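Putative methylase (Clostridium difficile, PDB 3LDU) is a putative methyltransferase, probably methylating guanine in ribosomal RNA, with a THUMP domain and a Rossmann-like catalytic domain that binds GTP in this crystal. Local coordinates at residues 264-267 with 268-271; 306-309 with 310-313; 251-254 with 255-258; 347-350 with 351-355. All blocks are in the same frame, centred on the assembly; numbering follows the deposited sequence.

Interaction 1. Residues 264-267 with 268-271; sequences DIDE and ESID. With GTP (guanosine-5'-triphosphate), chain B; GOL (glycerol), chain H.
Asp266 caps the helix that follows it with the face of its carboxylate, not its edge: Ser269 N gives to OD1 at 3.2 Å, 72° out of the carboxylate plane. A fully extended first torsion (chi1 -177°) lets the acid reach forward to the first turn, and OD2 comes within 3.3 Å of Ser269 OG. The i to i+4 bonds start at once, Ile270 N donating to Asp266 O and Asp271 N to Glu267 O. Ser269 N also leans weakly on Asp266 O.

Asp264 ends strand 260-264, the second strand of a Rossmann-like methyltransferase sheet, where this family usually carries the acid that holds the ribose of its cofactor. Here the two oxygens divide the GTP diol: O3' gives to OD1 and O2' to OD2, each at 2.9 Å. OD2 also takes Asp266 N through its anti lone pair (2.8 Å), an Asx turn, and Gly205 N holds OD1, so both oxygens are gripped twice. CB of Asp264 rests on Ile270 CD1 at 3.7 Å. Ile265 lays CG1, CG2 and CD1 along the guanine, CG2 standing 3.6 Å from GTP N1.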
loop_
_atom_site.group_PDB
_atom_site.type_symbol
_atom_site.label_atom_id
_atom_site.label_comp_id
_atom_site.label_asym_id
_atom_site.label_seq_id
_atom_site.Cartn_x
_atom_site.Cartn_y
_atom_site.Cartn_z
ATOM N N ASP A 264 -14.095 -15.770 -12.153
ATOM C CA ASP A 264 -13.665 -14.995 -13.316
ATOM C C ASP A 264 -13.930 -15.851 -14.551
ATOM O O ASP A 264 -13.979 -17.074 -14.446
ATOM C CB ASP A 264 -12.168 -14.648 -13.201
ATOM C CG ASP A 264 -11.773 -13.470 -14.077
ATOM O OD1 ASP A 264 -11.468 -12.390 -13.521
ATOM O OD2 ASP A 264 -11.771 -13.616 -15.320
ATOM N N ILE A 265 -14.122 -15.228 -15.711
ATOM C CA ILE A 265 -14.272 -16.010 -16.940
ATOM C C ILE A 265 -12.931 -16.336 -17.603
ATOM O O ILE A 265 -12.879 -17.121 -18.556
ATOM C CB ILE A 265 -15.199 -15.340 -17.977
ATOM C CG1 ILE A 265 -14.628 -13.980 -18.402
ATOM C CG2 ILE A 265 -16.628 -15.244 -17.440
ATOM C CD1 ILE A 265 -15.401 -13.326 -19.526
ATOM N N ASP A 266 -11.854 -15.722 -17.109
ATOM C CA ASP A 266 -10.508 -15.997 -17.613
ATOM C C ASP A 266 -9.916 -17.158 -16.812
ATOM O O ASP A 266 -9.497 -16.990 -15.667
ATOM C CB ASP A 266 -9.629 -14.735 -17.495
ATOM C CG ASP A 266 -8.215 -14.917 -18.081
ATOM O OD1 ASP A 266 -7.733 -16.055 -18.204
ATOM O OD2 ASP A 266 -7.580 -13.900 -18.423
ATOM N N GLU A 267 -9.897 -18.333 -17.422
ATOM C CA GLU A 267 -9.503 -19.562 -16.743
ATOM C C GLU A 267 -8.058 -19.491 -16.260
ATOM O O GLU A 267 -7.720 -20.002 -15.199
ATOM C CB GLU A 267 -9.687 -20.751 -17.679
ATOM C CG GLU A 267 -9.357 -22.072 -17.040
ATOM C CD GLU A 267 -9.541 -23.245 -17.974
ATOM O OE1 GLU A 267 -10.023 -23.058 -19.115
ATOM O OE2 GLU A 267 -9.203 -24.364 -17.554
ATOM N N GLU A 268 -7.207 -18.864 -17.061
ATOM C CA GLU A 268 -5.810 -18.694 -16.687
ATOM C C GLU A 268 -5.698 -17.815 -15.441
ATOM O O GLU A 268 -4.850 -18.059 -14.600
ATOM C CB GLU A 268 -5.021 -18.105 -17.852
ATOM C CG GLU A 268 -3.620 -17.673 -17.518
ATOM C CD GLU A 268 -2.787 -17.472 -18.762
ATOM O OE1 GLU A 268 -3.185 -17.993 -19.823
ATOM O OE2 GLU A 268 -1.735 -16.803 -18.679
ATOM N N SER A 269 -6.578 -16.819 -15.305
ATOM C CA SER A 269 -6.554 -15.967 -14.123
ATOM C C SER A 269 -6.905 -16.746 -12.866
ATOM O O SER A 269 -6.326 -16.519 -11.808
ATOM C CB SER A 269 -7.476 -14.755 -14.287
ATOM O OG SER A 269 -6.901 -13.840 -15.202
ATOM N N ILE A 270 -7.862 -17.658 -12.982
ATOM C CA ILE A 270 -8.223 -18.521 -11.860
ATOM C C ILE A 270 -7.046 -19.420 -11.454
ATOM O O ILE A 270 -6.765 -19.599 -10.263
ATOM C CB ILE A 270 -9.467 -19.377 -12.180
ATOM C CG1 ILE A 270 -10.687 -18.475 -12.395
ATOM C CG2 ILE A 270 -9.726 -20.402 -11.075
ATOM C CD1 ILE A 270 -10.950 -17.539 -11.243
ATOM N N ASP A 271 -6.348 -19.974 -12.441
ATOM C CA ASP A 271 -5.185 -20.810 -12.147
ATOM C C ASP A 271 -4.141 -19.995 -11.382
ATOM O O ASP A 271 -3.528 -20.487 -10.433
ATOM C CB ASP A 271 -4.560 -21.346 -13.438
ATOM C CG ASP A 271 -5.398 -22.426 -14.099
ATOM O OD1 ASP A 271 -6.203 -23.078 -13.402
ATOM O OD2 ASP A 271 -5.241 -22.628 -15.320
HETATM P PG GTP B . -6.957 -8.335 -9.641
HETATM O O1G GTP B . -7.925 -8.962 -8.659
HETATM O O2G GTP B . -6.000 -7.465 -8.873
HETATM O O3G GTP B . -6.141 -9.389 -10.353
HETATM O O3B GTP B . -7.811 -7.457 -10.701
HETATM P PB GTP B . -7.976 -7.967 -12.226
HETATM O O1B GTP B . -6.966 -7.228 -13.070
HETATM O O2B GTP B . -7.727 -9.447 -12.335
HETATM O O3A GTP B . -9.454 -7.604 -12.769
HETATM P PA GTP B . -9.520 -6.958 -14.254
HETATM O O1A GTP B . -8.629 -7.771 -15.168
HETATM O O2A GTP B . -9.062 -5.519 -14.234
HETATM O "O5'" GTP B . -11.023 -7.099 -14.800
HETATM C "C5'" GTP B . -11.898 -7.833 -14.004
HETATM C "C4'" GTP B . -11.827 -9.291 -14.443
HETATM O "O4'" GTP B . -13.140 -9.641 -14.781
HETATM C "C3'" GTP B . -10.980 -9.614 -15.676
HETATM O "O3'" GTP B . -10.007 -10.561 -15.291
HETATM C "C2'" GTP B . -11.928 -10.250 -16.689
HETATM O "O2'" GTP B . -11.448 -11.476 -17.205
HETATM C "C1'" GTP B . -13.125 -10.574 -15.831
HETATM N N9 GTP B . -14.437 -10.486 -16.484
HETATM C C8 GTP B . -14.876 -9.736 -17.542
HETATM N N7 GTP B . -16.194 -10.023 -17.723
HETATM C C5 GTP B . -16.576 -10.945 -16.801
HETATM C C6 GTP B . -17.783 -11.581 -16.535
HETATM O O6 GTP B . -18.798 -11.349 -17.211
HETATM N N1 GTP B . -17.828 -12.482 -15.492
HETATM C C2 GTP B . -16.707 -12.752 -14.727
HETATM N N2 GTP B . -16.808 -13.613 -13.729
HETATM N N3 GTP B . -15.491 -12.128 -14.991
HETATM C C4 GTP B . -15.463 -11.238 -16.016
HETATM C C1 GOL H . -11.118 -23.609 -13.014
HETATM O O1 GOL H . -11.788 -24.557 -12.218
HETATM C C2 GOL H . -10.314 -24.360 -14.065
HETATM O O2 GOL H . -10.819 -24.047 -15.344
HETATM C C3 GOL H . -8.848 -23.958 -13.958
HETATM O O3 GOL H . -8.010 -25.023 -14.351
#

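Interaction 2. Residues 306-309 with 310-313; sequences ITNP and PYGE. With GTP (guanosine-5'-triphosphate), chain B.
The side chains of Asn308 and Tyr311 meet end to edge across an extended Pro-Pro step. Among the flat groups, the amide of Asn308 lies at the hydroxyl edge of the Tyr311 ring, the amide and ring planes turned 67° from each other. A first torsion of -61° in Tyr311 swings the ring back along the preceding residues; Pro309 O therefore comes obliquely to the ring, 3.2 Å from CD2.

The apolar contact is between the prolines. Pro309 CB and Pro310 CD stand 3.3 Å apart, tighter than ordinary van der Waals contact, a consequence of the trans peptide that joins them and of the nearly extended backbone of Pro309. Little rotation is left to this part of the chain.

Asn-Pro-Pro-Tyr is the signature, often called motif IV, of methyltransferases that act on amino groups; it follows strand 304-307, the fourth of the Rossmann-like sheet. In relatives it receives the target base, and a similar role is probable here.

Contacts with GTP are made mainly by backbone and ring carbon. Asn308 O approaches C5' of the nucleotide at 3.1 Å, Pro310 N lies 3.6 Å from O5', and Pro310 CG touches C8 of the guanine at 3.8 Å. Around this segment, Tyr325 OH bonds to Pro310 O and Pro309 touches the side chain of the same tyrosine, while Tyr311 lies against Thr344 and against Leu368 and Thr370 of strand 368-375.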
loop_
_atom_site.group_PDB
_atom_site.type_symbol
_atom_site.label_atom_id
_atom_site.label_comp_id
_atom_site.label_asym_id
_atom_site.label_seq_id
_atom_site.Cartn_x
_atom_site.Cartn_y
_atom_site.Cartn_z
ATOM N N ILE A 306 -16.968 -7.320 -3.273
ATOM C CA ILE A 306 -15.968 -6.271 -3.475
ATOM C C ILE A 306 -15.240 -6.661 -4.731
ATOM O O ILE A 306 -14.722 -7.785 -4.826
ATOM C CB ILE A 306 -14.966 -6.192 -2.303
ATOM C CG1 ILE A 306 -15.702 -5.929 -0.985
ATOM C CG2 ILE A 306 -13.948 -5.074 -2.545
ATOM C CD1 ILE A 306 -14.786 -6.023 0.242
ATOM N N THR A 307 -15.214 -5.774 -5.719
ATOM C CA THR A 307 -14.707 -6.186 -7.021
ATOM C C THR A 307 -14.159 -5.042 -7.873
ATOM O O THR A 307 -14.510 -3.875 -7.679
ATOM C CB THR A 307 -15.823 -6.931 -7.823
ATOM O OG1 THR A 307 -15.252 -7.576 -8.960
ATOM C CG2 THR A 307 -16.924 -5.956 -8.259
ATOM N N ASN A 308 -13.309 -5.419 -8.831
ATOM C CA ASN A 308 -12.597 -4.498 -9.709
ATOM C C ASN A 308 -12.897 -4.913 -11.161
ATOM O O ASN A 308 -12.167 -5.712 -11.755
ATOM C CB ASN A 308 -11.093 -4.601 -9.342
ATOM C CG ASN A 308 -10.172 -3.840 -10.273
ATOM O OD1 ASN A 308 -9.116 -4.355 -10.673
ATOM N ND2 ASN A 308 -10.515 -2.612 -10.573
ATOM N N PRO A 309 -14.029 -4.436 -11.717
ATOM C CA PRO A 309 -14.431 -4.864 -13.070
ATOM C C PRO A 309 -13.551 -4.222 -14.140
ATOM O O PRO A 309 -12.799 -3.304 -13.827
ATOM C CB PRO A 309 -15.864 -4.315 -13.198
ATOM C CG PRO A 309 -15.878 -3.115 -12.271
ATOM C CD PRO A 309 -15.032 -3.549 -11.093
ATOM N N PRO A 310 -13.663 -4.682 -15.393
ATOM C CA PRO A 310 -13.015 -3.966 -16.501
ATOM C C PRO A 310 -13.468 -2.499 -16.499
ATOM O O PRO A 310 -14.612 -2.237 -16.139
ATOM C CB PRO A 310 -13.557 -4.675 -17.745
ATOM C CG PRO A 310 -14.094 -5.989 -17.263
ATOM C CD PRO A 310 -14.530 -5.780 -15.853
ATOM N N TYR A 311 -12.595 -1.572 -16.889
ATOM C CA TYR A 311 -12.910 -0.140 -16.849
ATOM C C TYR A 311 -13.475 0.409 -18.157
ATOM O O TYR A 311 -14.061 1.498 -18.181
ATOM C CB TYR A 311 -11.665 0.681 -16.513
ATOM C CG TYR A 311 -11.026 0.385 -15.166
ATOM C CD1 TYR A 311 -9.753 0.874 -14.862
ATOM C CD2 TYR A 311 -11.691 -0.358 -14.202
ATOM C CE1 TYR A 311 -9.152 0.623 -13.625
ATOM C CE2 TYR A 311 -11.104 -0.614 -12.956
ATOM C CZ TYR A 311 -9.830 -0.132 -12.681
ATOM O OH TYR A 311 -9.261 -0.386 -11.454
ATOM N N GLY A 312 -13.251 -0.317 -19.247
ATOM C CA GLY A 312 -13.707 0.107 -20.562
ATOM C C GLY A 312 -13.052 1.392 -21.040
ATOM O O GLY A 312 -13.699 2.238 -21.647
ATOM N N GLU A 313 -11.759 1.538 -20.778
ATOM C CA GLU A 313 -11.050 2.760 -21.150
ATOM C C GLU A 313 -10.845 2.898 -22.657
ATOM O O GLU A 313 -10.788 4.015 -23.180
ATOM C CB GLU A 313 -9.707 2.859 -20.416
ATOM C CG GLU A 313 -9.842 2.979 -18.904
ATOM C CD GLU A 313 -8.567 3.473 -18.233
ATOM O OE1 GLU A 313 -7.568 3.716 -18.945
ATOM O OE2 GLU A 313 -8.567 3.622 -16.991
HETATM P PG GTP B . -6.957 -8.335 -9.641
HETATM O O1G GTP B . -7.925 -8.962 -8.659
HETATM O O2G GTP B . -6.000 -7.465 -8.873
HETATM O O3G GTP B . -6.141 -9.389 -10.353
HETATM O O3B GTP B . -7.811 -7.457 -10.701
HETATM P PB GTP B . -7.976 -7.967 -12.226
HETATM O O1B GTP B . -6.966 -7.228 -13.070
HETATM O O2B GTP B . -7.727 -9.447 -12.335
HETATM O O3A GTP B . -9.454 -7.604 -12.769
HETATM P PA GTP B . -9.520 -6.958 -14.254
HETATM O O1A GTP B . -8.629 -7.771 -15.168
HETATM O O2A GTP B . -9.062 -5.519 -14.234
HETATM O "O5'" GTP B . -11.023 -7.099 -14.800
HETATM C "C5'" GTP B . -11.898 -7.833 -14.004
HETATM C "C4'" GTP B . -11.827 -9.291 -14.443
HETATM O "O4'" GTP B . -13.140 -9.641 -14.781
HETATM C "C3'" GTP B . -10.980 -9.614 -15.676
HETATM O "O3'" GTP B . -10.007 -10.561 -15.291
HETATM C "C2'" GTP B . -11.928 -10.250 -16.689
HETATM O "O2'" GTP B . -11.448 -11.476 -17.205
HETATM C "C1'" GTP B . -13.125 -10.574 -15.831
HETATM N N9 GTP B . -14.437 -10.486 -16.484
HETATM C C8 GTP B . -14.876 -9.736 -17.542
HETATM N N7 GTP B . -16.194 -10.023 -17.723
HETATM C C5 GTP B . -16.576 -10.945 -16.801
HETATM C C6 GTP B . -17.783 -11.581 -16.535
HETATM O O6 GTP B . -18.798 -11.349 -17.211
HETATM N N1 GTP B . -17.828 -12.482 -15.492
HETATM C C2 GTP B . -16.707 -12.752 -14.727
HETATM N N2 GTP B . -16.808 -13.613 -13.729
HETATM N N3 GTP B . -15.491 -12.128 -14.991
HETATM C C4 GTP B . -15.463 -11.238 -16.016
#

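Interaction 3. Residues 251-254 with 255-258; sequences KIDN and ESKF
Asp253 and Ser256 hold the tight part of this turn, joined by a carboxylate that uses both of its oxygens. OD1 of Asp253 takes Ser256 N at 2.9 Å in a fairly straight bond (161° at the hydrogen), and OD2 takes the hydroxyl OG of the same serine at 2.7 Å. Both donors stand well out of the carboxylate plane, by about 45°, so the acid is seated over the serine and does not meet it edge-on. This placement follows from the first torsion of Asp253: chi1 of -175° turns the carboxylate away from its own amide and forward along the chain. A second amide, Glu255 N, gives a weak and bent bond to OD1 at 3.1 Å, which closes an Asx turn. Two firm donors and one weak one thus restrain the rotation of this side chain, and the two bonds from Ser256 pin that residue at backbone and side chain together.

The other side is loose. Asn254 and Glu255 sit at the tip of the turn, exposed, and their side chains meet the opposite half chiefly through CB, next to the peptide that links them. Glu255 OE1 remains 5.2 Å from Asp253 OD1, and the like charges probably discourage a closer approach. Asp253 O, by contrast, is buried without a polar partner in the model.

The turn joins helix 238-251 to strand 260-264. Ile252 packs on Met220 and Leu224 and the backbone of Asp253 bonds to that of Ile218; further on, the Phe258 ring meets Tyr285 and touches Ala195 and Ile218.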
loop_
_atom_site.group_PDB
_atom_site.type_symbol
_atom_site.label_atom_id
_atom_site.label_comp_id
_atom_site.label_asym_id
_atom_site.label_seq_id
_atom_site.Cartn_x
_atom_site.Cartn_y
_atom_site.Cartn_z
ATOM N N LYS A 251 0.682 -14.195 15.910
ATOM C CA LYS A 251 -0.588 -13.475 15.892
ATOM C C LYS A 251 -1.539 -13.979 14.812
ATOM O O LYS A 251 -2.698 -13.580 14.780
ATOM C CB LYS A 251 -0.365 -11.973 15.728
ATOM C CG LYS A 251 0.293 -11.302 16.926
ATOM C CD LYS A 251 -0.666 -10.344 17.617
ATOM C CE LYS A 251 0.078 -9.270 18.410
ATOM N NZ LYS A 251 0.688 -9.774 19.675
ATOM N N ILE A 252 -1.053 -14.846 13.929
ATOM C CA ILE A 252 -1.928 -15.444 12.915
ATOM C C ILE A 252 -3.044 -16.227 13.586
ATOM O O ILE A 252 -2.791 -17.058 14.460
ATOM C CB ILE A 252 -1.166 -16.390 11.973
ATOM C CG1 ILE A 252 -0.186 -15.597 11.102
ATOM C CG2 ILE A 252 -2.140 -17.150 11.091
ATOM C CD1 ILE A 252 0.548 -16.453 10.088
ATOM N N ASP A 253 -4.283 -15.961 13.176
ATOM C CA ASP A 253 -5.433 -16.649 13.747
ATOM C C ASP A 253 -5.584 -18.017 13.094
ATOM O O ASP A 253 -6.121 -18.139 11.992
ATOM C CB ASP A 253 -6.693 -15.801 13.562
ATOM C CG ASP A 253 -7.910 -16.406 14.236
ATOM O OD1 ASP A 253 -7.883 -17.613 14.559
ATOM O OD2 ASP A 253 -8.899 -15.669 14.438
ATOM N N ASN A 254 -5.099 -19.045 13.781
ATOM C CA ASN A 254 -5.062 -20.395 13.235
ATOM C C ASN A 254 -6.312 -21.192 13.569
ATOM O O ASN A 254 -6.538 -22.268 13.023
ATOM C CB ASN A 254 -3.826 -21.141 13.745
ATOM C CG ASN A 254 -2.587 -20.849 12.924
ATOM O OD1 ASN A 254 -1.501 -20.636 13.469
ATOM N ND2 ASN A 254 -2.743 -20.835 11.604
ATOM N N GLU A 255 -7.120 -20.661 14.476
ATOM C CA GLU A 255 -8.323 -21.352 14.906
ATOM C C GLU A 255 -9.496 -21.025 13.987
ATOM O O GLU A 255 -10.315 -21.892 13.681
ATOM C CB GLU A 255 -8.644 -20.994 16.358
ATOM C CG GLU A 255 -7.453 -21.166 17.302
ATOM C CD GLU A 255 -7.791 -20.840 18.746
ATOM O OE1 GLU A 255 -7.382 -19.760 19.226
ATOM O OE2 GLU A 255 -8.461 -21.666 19.404
ATOM N N SER A 256 -9.557 -19.777 13.531
ATOM C CA SER A 256 -10.661 -19.324 12.690
ATOM C C SER A 256 -10.799 -20.080 11.369
ATOM O O SER A 256 -9.815 -20.363 10.683
ATOM C CB SER A 256 -10.557 -17.823 12.421
ATOM O OG SER A 256 -11.025 -17.087 13.533
ATOM N N LYS A 257 -12.038 -20.405 11.022
ATOM C CA LYS A 257 -12.329 -21.011 9.736
ATOM C C LYS A 257 -13.395 -20.197 9.013
ATOM O O LYS A 257 -14.450 -19.884 9.573
ATOM C CB LYS A 257 -12.787 -22.459 9.904
ATOM C CG LYS A 257 -11.737 -23.383 10.505
ATOM C CD LYS A 257 -12.275 -24.805 10.597
ATOM C CE LYS A 257 -11.271 -25.758 11.227
ATOM N NZ LYS A 257 -11.823 -27.140 11.339
ATOM N N PHE A 258 -13.097 -19.832 7.775
ATOM C CA PHE A 258 -14.064 -19.157 6.930
ATOM C C PHE A 258 -13.666 -19.379 5.483
ATOM O O PHE A 258 -12.566 -19.851 5.199
ATOM C CB PHE A 258 -14.143 -17.659 7.252
ATOM C CG PHE A 258 -12.841 -16.913 7.050
ATOM C CD1 PHE A 258 -12.570 -16.265 5.852
ATOM C CD2 PHE A 258 -11.888 -16.858 8.063
ATOM C CE1 PHE A 258 -11.372 -15.580 5.667
ATOM C CE2 PHE A 258 -10.694 -16.173 7.886
ATOM C CZ PHE A 258 -10.432 -15.534 6.688
#

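Interaction 4. Residues 347-350 with 351-355; sequences EDFE and YEFGQ
Tyr351 lies alongside Asp348, the two side chains pointing the same way with ring and carboxylate planes only 9° apart; OD2 of Asp348 presses on Tyr351 CB at 3.3 Å and approaches the ring obliquely. Asp348 stands at the N-cap of helix 349-353 but makes no direct capping bond. A water takes Tyr351 N at 2.9 Å and gives to Asp348 OD1, so the acid reaches the first turn through solvent.

Glu352 follows, its N giving a weak bond to Asp348 O; its bent chain leaves OE2 4.5 Å from Asp348 OD2, a pair of like charges that probably repel.

Phe353 carries the apolar contact. Its N donates to Phe349 O at 2.8 Å, almost straight in line with the carbonyl. A trans first torsion in both phenylalanines (170° for Phe349) makes the rings run the same way one turn apart. Their planes are near parallel but slid past each other with little overlap, and Phe353 CB lies over the Phe349 face in a CH-pi contact, 3.8 Å from the centroid.

At Gly354 the helix ends with positive phi. Gly354 N gives to Glu350 O at 2.9 Å, and Gln355 N reaches the same oxygen at 3.3 Å, the 6→1 bond of a Schellman motif, with glycine as the positive-phi residue after the helix.

The short helix lies against helix 315-333 and strands 339-344 and 368-375: Phe349 touches Leu342 of strand 339-344, meets the ring of Phe373 of strand 368-375 and forms an edge-to-face pair with Tyr325, while Arg333 makes a cation-pi contact with Phe353.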
loop_
_atom_site.group_PDB
_atom_site.type_symbol
_atom_site.label_atom_id
_atom_site.label_comp_id
_atom_site.label_asym_id
_atom_site.label_seq_id
_atom_site.Cartn_x
_atom_site.Cartn_y
_atom_site.Cartn_z
ATOM N N GLU A 347 -16.461 6.970 -15.486
ATOM C CA GLU A 347 -17.094 8.081 -14.768
ATOM C C GLU A 347 -18.594 7.896 -14.531
ATOM O O GLU A 347 -19.089 8.100 -13.421
ATOM C CB GLU A 347 -16.843 9.405 -15.496
ATOM C CG GLU A 347 -15.446 9.975 -15.292
ATOM C CD GLU A 347 -15.283 10.668 -13.950
ATOM O OE1 GLU A 347 -15.972 11.686 -13.722
ATOM O OE2 GLU A 347 -14.461 10.204 -13.130
ATOM N N ASP A 348 -19.307 7.498 -15.578
ATOM C CA ASP A 348 -20.759 7.390 -15.522
ATOM C C ASP A 348 -21.229 5.994 -15.106
ATOM O O ASP A 348 -22.253 5.499 -15.595
ATOM C CB ASP A 348 -21.350 7.744 -16.882
ATOM C CG ASP A 348 -22.771 8.253 -16.786
ATOM O OD1 ASP A 348 -23.101 8.896 -15.765
ATOM O OD2 ASP A 348 -23.551 8.015 -17.731
ATOM N N PHE A 349 -20.480 5.374 -14.197
ATOM C CA PHE A 349 -20.773 4.021 -13.742
ATOM C C PHE A 349 -22.176 3.881 -13.157
ATOM O O PHE A 349 -22.915 2.982 -13.531
ATOM C CB PHE A 349 -19.731 3.545 -12.713
ATOM C CG PHE A 349 -20.119 2.269 -12.033
ATOM C CD1 PHE A 349 -19.932 1.044 -12.664
ATOM C CD2 PHE A 349 -20.718 2.292 -10.789
ATOM C CE1 PHE A 349 -20.310 -0.137 -12.045
ATOM C CE2 PHE A 349 -21.107 1.117 -10.171
ATOM C CZ PHE A 349 -20.900 -0.098 -10.798
ATOM N N GLU A 350 -22.545 4.786 -12.254
ATOM C CA GLU A 350 -23.828 4.683 -11.566
ATOM C C GLU A 350 -24.986 4.654 -12.548
ATOM O O GLU A 350 -25.954 3.921 -12.353
ATOM C CB GLU A 350 -23.997 5.827 -10.566
ATOM C CG GLU A 350 -23.069 5.699 -9.366
ATOM C CD GLU A 350 -22.955 6.990 -8.591
ATOM O OE1 GLU A 350 -22.352 7.938 -9.132
ATOM O OE2 GLU A 350 -23.462 7.053 -7.449
ATOM N N TYR A 351 -24.872 5.436 -13.615
ATOM C CA TYR A 351 -25.925 5.465 -14.626
ATOM C C TYR A 351 -26.111 4.111 -15.323
ATOM O O TYR A 351 -27.241 3.635 -15.490
ATOM C CB TYR A 351 -25.674 6.579 -15.642
ATOM C CG TYR A 351 -26.742 6.635 -16.709
ATOM C CD1 TYR A 351 -27.989 7.182 -16.437
ATOM C CD2 TYR A 351 -26.510 6.123 -17.978
ATOM C CE1 TYR A 351 -28.974 7.226 -17.413
ATOM C CE2 TYR A 351 -27.485 6.161 -18.954
ATOM C CZ TYR A 351 -28.716 6.713 -18.667
ATOM O OH TYR A 351 -29.695 6.754 -19.637
ATOM N N GLU A 352 -25.017 3.472 -15.723
ATOM C CA GLU A 352 -25.128 2.198 -16.433
ATOM C C GLU A 352 -25.456 1.044 -15.480
ATOM O O GLU A 352 -26.210 0.119 -15.825
ATOM C CB GLU A 352 -23.847 1.908 -17.216
ATOM C CG GLU A 352 -23.438 3.023 -18.162
ATOM C CD GLU A 352 -24.409 3.205 -19.318
ATOM O OE1 GLU A 352 -25.279 2.326 -19.522
ATOM O OE2 GLU A 352 -24.299 4.230 -20.029
ATOM N N PHE A 353 -24.891 1.111 -14.276
ATOM C CA PHE A 353 -25.154 0.135 -13.221
ATOM C C PHE A 353 -26.615 0.169 -12.748
ATOM O O PHE A 353 -27.150 -0.845 -12.303
ATOM C CB PHE A 353 -24.207 0.383 -12.046
ATOM C CG PHE A 353 -24.282 -0.654 -10.971
ATOM C CD1 PHE A 353 -23.766 -1.928 -11.181
ATOM C CD2 PHE A 353 -24.833 -0.351 -9.735
ATOM C CE1 PHE A 353 -23.813 -2.889 -10.190
ATOM C CE2 PHE A 353 -24.884 -1.308 -8.734
ATOM C CZ PHE A 353 -24.369 -2.585 -8.964
ATOM N N GLY A 354 -27.252 1.334 -12.842
ATOM C CA GLY A 354 -28.667 1.457 -12.524
ATOM C C GLY A 354 -28.972 1.755 -11.068
ATOM O O GLY A 354 -30.083 1.509 -10.598
ATOM N N GLN A 355 -27.987 2.286 -10.346
ATOM C CA GLN A 355 -28.163 2.559 -8.926
ATOM C C GLN A 355 -27.156 3.600 -8.445
ATOM O O GLN A 355 -25.989 3.565 -8.834
ATOM C CB GLN A 355 -28.015 1.256 -8.131
ATOM C CG GLN A 355 -28.466 1.335 -6.686
ATOM C CD GLN A 355 -28.336 0.006 -5.980
ATOM O OE1 GLN A 355 -28.523 -0.087 -4.765
ATOM N NE2 GLN A 355 -27.999 -1.034 -6.738
HETATM O O HOH W 1 -23.519 8.025 -13.449
#

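In the fold
All four contacts are local and lie in loops or at helix ends of the Rossmann-like methyltransferase domain, met along the chain in the order 3, 1, 2, 4. Interactions 1 and 2 follow parallel strands 260-264 and 304-307, which lie either side of strand 199-201; their centres are 15 Å apart and both touch GTP, so together they help line the nucleotide pocket. Interaction 4 lies beside interaction 2, nearest atoms about 5 Å apart, and Tyr325 of helix 315-333 touches both. Interaction 3, which leads into the strand that ends at interaction 1, is about 17 Å from it by nearest atoms, a surface turn away from the pocket.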